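Local coordinates for CalS13 (Micromonospora echinospora, PDB 4ZAS), which probably works as a pyridoxal 5'-phosphate-dependent sugar aminotransferase and binds the nucleotide sugar dTDP-4-keto-6-deoxyglucose, at residues L388-D391 with D392-H395; V35-S38 with P39-T43. All coordinates share one frame; numbering follows the deposited sequence.

Contact 1: L388-D391 with D392-H395; sequences LTED and DRSH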
loop_
_atom_site.group_PDB
_atom_site.type_symbol
_atom_site.label_atom_id
_atom_site.label_comp_id
_atom_site.label_asym_id
_atom_site.label_seq_id
_atom_site.Cartn_x
_atom_site.Cartn_y
_atom_site.Cartn_z
ATOM N N LEU A 388 18.715 23.022 10.167
ATOM C CA LEU A 388 19.520 24.197 9.862
ATOM C C LEU A 388 20.106 24.835 11.121
ATOM O O LEU A 388 19.377 25.240 12.024
ATOM C CB LEU A 388 18.695 25.241 9.111
ATOM C CG LEU A 388 18.230 24.961 7.690
ATOM C CD1 LEU A 388 17.694 26.244 7.071
ATOM C CD2 LEU A 388 19.380 24.440 6.885
ATOM N N THR A 389 21.427 24.968 11.158
ATOM C CA THR A 389 22.053 25.741 12.218
ATOM C C THR A 389 21.901 27.206 11.894
ATOM O O THR A 389 21.602 27.576 10.753
ATOM C CB THR A 389 23.535 25.451 12.351
ATOM O OG1 THR A 389 24.209 25.973 11.197
ATOM C CG2 THR A 389 23.783 23.956 12.485
ATOM N N GLU A 390 22.123 28.043 12.893
ATOM C CA GLU A 390 22.046 29.480 12.684
ATOM C C GLU A 390 23.030 29.897 11.584
ATOM O O GLU A 390 22.695 30.704 10.728
ATOM C CB GLU A 390 22.296 30.227 13.989
ATOM C CG GLU A 390 21.758 31.642 13.973
ATOM C CD GLU A 390 21.899 32.338 15.315
ATOM O OE1 GLU A 390 21.056 32.083 16.207
ATOM O OE2 GLU A 390 22.862 33.121 15.477
ATOM N N ASP A 391 24.216 29.295 11.568
ATOM C CA ASP A 391 25.167 29.584 10.502
ATOM C C ASP A 391 24.640 29.079 9.143
ATOM O O ASP A 391 24.769 29.798 8.150
ATOM C CB ASP A 391 26.549 28.963 10.792
ATOM C CG ASP A 391 27.311 29.679 11.911
ATOM O OD1 ASP A 391 26.951 30.819 12.290
ATOM O OD2 ASP A 391 28.297 29.095 12.405
ATOM N N ASP A 392 24.037 27.878 9.092
ATOM C CA ASP A 392 23.471 27.353 7.831
ATOM C C ASP A 392 22.452 28.315 7.195
ATOM O O ASP A 392 22.466 28.553 5.979
ATOM C CB ASP A 392 22.799 25.980 8.038
ATOM C CG ASP A 392 23.794 24.853 8.337
ATOM O OD1 ASP A 392 24.974 24.964 7.936
ATOM O OD2 ASP A 392 23.375 23.825 8.932
ATOM N N ARG A 393 21.591 28.873 8.043
ATOM C CA ARG A 393 20.519 29.795 7.665
ATOM C C ARG A 393 21.074 31.111 7.071
ATOM O O ARG A 393 20.571 31.637 6.072
ATOM C CB ARG A 393 19.676 30.084 8.900
ATOM C CG ARG A 393 18.253 30.469 8.636
ATOM C CD ARG A 393 17.500 30.562 9.957
ATOM N NE ARG A 393 18.147 31.489 10.878
ATOM C CZ ARG A 393 17.757 31.694 12.132
ATOM N NH1 ARG A 393 16.732 31.008 12.634
ATOM N NH2 ARG A 393 18.401 32.593 12.884
ATOM N N SER A 394 22.105 31.644 7.717
ATOM C CA SER A 394 22.792 32.838 7.248
ATOM C C SER A 394 23.408 32.598 5.880
ATOM O O SER A 394 23.388 33.468 5.011
ATOM C CB SER A 394 23.888 33.246 8.229
ATOM O OG SER A 394 23.341 33.577 9.491
ATOM N N HIS A 395 23.955 31.404 5.704
ATOM C CA HIS A 395 24.637 31.041 4.478
ATOM C C HIS A 395 23.725 31.048 3.266
ATOM O O HIS A 395 24.143 31.444 2.182
ATOM C CB HIS A 395 25.272 29.671 4.618
ATOM C CG HIS A 395 26.053 29.260 3.417
ATOM N ND1 HIS A 395 27.162 29.948 2.982
ATOM C CD2 HIS A 395 25.868 28.248 2.538
ATOM C CE1 HIS A 395 27.637 29.371 1.893
ATOM N NE2 HIS A 395 26.867 28.337 1.602
#
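D392 turns its carboxylate back to T389, and the two residues bond in both directions. T389 N donates almost straight (173°) to D392 OD2, 3.2 Å away, and meets the oxygen from above the carboxylate plane. In return D392 N donates to T389 OG1 at 2.8 Å. D392 can do this because its CG stands beside its own backbone N, opposite the carbonyl carbon (chi1 -69°), which swings the acid back toward the start of the helix. T389 in turn places its hydroxyl between its N and its carbonyl carbon, a position that brings OG1 to D392 N. This reciprocal pair is a capping box, with T389 as N-cap of helix 390-401, and it supplies acceptors for amides that the helix itself cannot serve. An alanine in place of D392 would probably leave T389 N without its acceptor and reduce the capping box to the single bond from D392 N to T389 OG1. Beside the box, L388 CD2 rests on D392 CB at 3.9 Å.

R393 is the next large partner. Its amide opens the regular helical bonding by donating to T389 O at 3.0 Å. The guanidinium passes E390 obliquely, R393 NH2 lying 3.7 Å from E390 CG. Although the carboxylate of E390 is nearly parallel to it (planes 4° apart), E390 OE1 sits well out of the guanidinium plane and 4.3 Å from R393 NH2, so any attraction is probably one of charge alone, with no N-H aimed at the oxygen. The head of R393 is engaged by helix 275-305, through N298 at NH1 and a cation-pi contact with F301.

Further along, E390 O takes two donors from S394, the amide N and the hydroxyl OG, which arrive from opposite faces of the carbonyl plane. D391 O receives H395 N at 3.0 Å.

Contact 2: V35-S38 with P39-T43; sequences VAMS and PDVST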
loop_
_atom_site.group_PDB
_atom_site.type_symbol
_atom_site.label_atom_id
_atom_site.label_comp_id
_atom_site.label_asym_id
_atom_site.label_seq_id
_atom_site.Cartn_x
_atom_site.Cartn_y
_atom_site.Cartn_z
ATOM N N VAL A 35 15.356 13.055 7.456
ATOM C CA VAL A 35 14.570 12.142 8.278
ATOM C C VAL A 35 14.601 12.569 9.742
ATOM O O VAL A 35 15.665 12.771 10.310
ATOM C CB VAL A 35 15.080 10.691 8.140
ATOM C CG1 VAL A 35 14.403 9.788 9.155
ATOM C CG2 VAL A 35 14.866 10.184 6.731
ATOM N N ALA A 36 13.429 12.715 10.347
ATOM C CA ALA A 36 13.354 13.051 11.764
ATOM C C ALA A 36 12.983 11.828 12.605
ATOM O O ALA A 36 11.823 11.446 12.674
ATOM C CB ALA A 36 12.356 14.173 11.997
ATOM N N MET A 37 13.970 11.227 13.255
ATOM C CA MET A 37 13.741 10.041 14.063
ATOM C C MET A 37 14.198 10.297 15.498
ATOM O O MET A 37 15.356 10.623 15.740
ATOM C CB MET A 37 14.494 8.837 13.494
ATOM C CG MET A 37 14.012 7.511 14.049
ATOM S SD MET A 37 12.348 7.149 13.450
ATOM C CE MET A 37 12.639 7.123 11.699
ATOM N N SER A 38 13.279 10.187 16.445
ATOM C CA SER A 38 13.634 10.317 17.842
ATOM C C SER A 38 14.639 9.223 18.171
ATOM O O SER A 38 14.537 8.112 17.652
ATOM C CB SER A 38 12.391 10.224 18.724
ATOM O OG SER A 38 12.752 10.134 20.088
ATOM N N PRO A 39 15.619 9.521 19.026
ATOM C CA PRO A 39 16.592 8.482 19.400
ATOM C C PRO A 39 15.981 7.390 20.287
ATOM O O PRO A 39 16.625 6.385 20.564
ATOM C CB PRO A 39 17.668 9.266 20.161
ATOM C CG PRO A 39 16.932 10.451 20.727
ATOM C CD PRO A 39 15.873 10.800 19.712
ATOM N N ASP A 40 14.747 7.612 20.724
ATOM C CA ASP A 40 14.049 6.720 21.641
ATOM C C ASP A 40 13.299 5.591 20.932
ATOM O O ASP A 40 12.782 4.675 21.575
ATOM C CB ASP A 40 13.057 7.536 22.475
ATOM C CG ASP A 40 13.743 8.521 23.410
ATOM O OD1 ASP A 40 14.837 8.200 23.928
ATOM O OD2 ASP A 40 13.185 9.621 23.626
ATOM N N VAL A 41 13.239 5.675 19.607
ATOM C CA VAL A 41 12.418 4.789 18.793
ATOM C C VAL A 41 12.775 3.320 18.976
ATOM O O VAL A 41 11.891 2.473 19.050
ATOM C CB VAL A 41 12.513 5.173 17.310
ATOM C CG1 VAL A 41 11.816 4.162 16.461
ATOM C CG2 VAL A 41 11.876 6.511 17.077
ATOM N N SER A 42 14.066 3.026 19.078
ATOM C CA SER A 42 14.523 1.645 19.125
ATOM C C SER A 42 13.843 0.840 20.224
ATOM O O SER A 42 13.440 -0.303 20.002
ATOM C CB SER A 42 16.042 1.609 19.325
ATOM O OG SER A 42 16.510 0.295 19.586
ATOM N N THR A 43 13.675 1.457 21.387
ATOM C CA THR A 43 13.046 0.805 22.529
ATOM C C THR A 43 11.583 0.450 22.261
ATOM O O THR A 43 11.126 -0.655 22.548
ATOM C CB THR A 43 13.142 1.692 23.759
ATOM O OG1 THR A 43 14.528 1.908 24.067
ATOM C CG2 THR A 43 12.464 1.037 24.933
#
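S38 and D40 meet through a hydroxyl that turns forward over the chain: S38 OG accepts a hydrogen bond from D40 N, 3.3 Å away. Its chi1 of 171° carries the oxygen away from its own N and alongside the carbonyl carbon, on the path the chain takes into P39. The same hydroxyl lies 3.2 Å from P39 CD, alongside the ring, while the D40 CB and carboxylate pass close to it. R287 of helix 275-305 adds a weak bond to S38 OG, and its long ion pair with the poorly ordered D40 is weak too.

The apolar half of the contact belongs to M37 and V41, whose side chains cross at about a right angle. M37 leaves the backbone with CG opposite N and then bends at both chi2 and chi3, so that M37 SD comes to rest 3.7 Å from V41 CG2. That methyl stands beside the V41 backbone N and faces back toward the loop, which also brings it against S38 O. L54 and L49 of the second subunit pack on M37 and V41 respectively.

V41 N closes the turn with a weak bond of 3.4 Å to S38 O. The bond from D40 N to S38 OG makes an ST turn, and it is superposed on a type I beta turn from S38 to V41; together they form the kind of ST motif often found on the way into a helix, here helix 41-49.

Overall arrangement
Each contact is a worked case of a hydroxyl side chain accepting a backbone N-H at the entry to a helix, yet the solutions differ. Contact 1 relies on a reciprocal polar exchange and charged groups, whereas contact 2 has fewer and longer bonds, one of them weak, and adds apolar packing. Both are partly buried, well out from the centre of the chain, and both are backed by helix 275-305, although their nearest atoms are about 11 Å apart. Their surroundings diverge: no other protein chain touches contact 1, while contact 2 lies against the second subunit. Residues 35-43 also include V35, which touches the bound dTDP-4-keto-6-deoxyglucose; residues 388-395 lie away from the annotated sites.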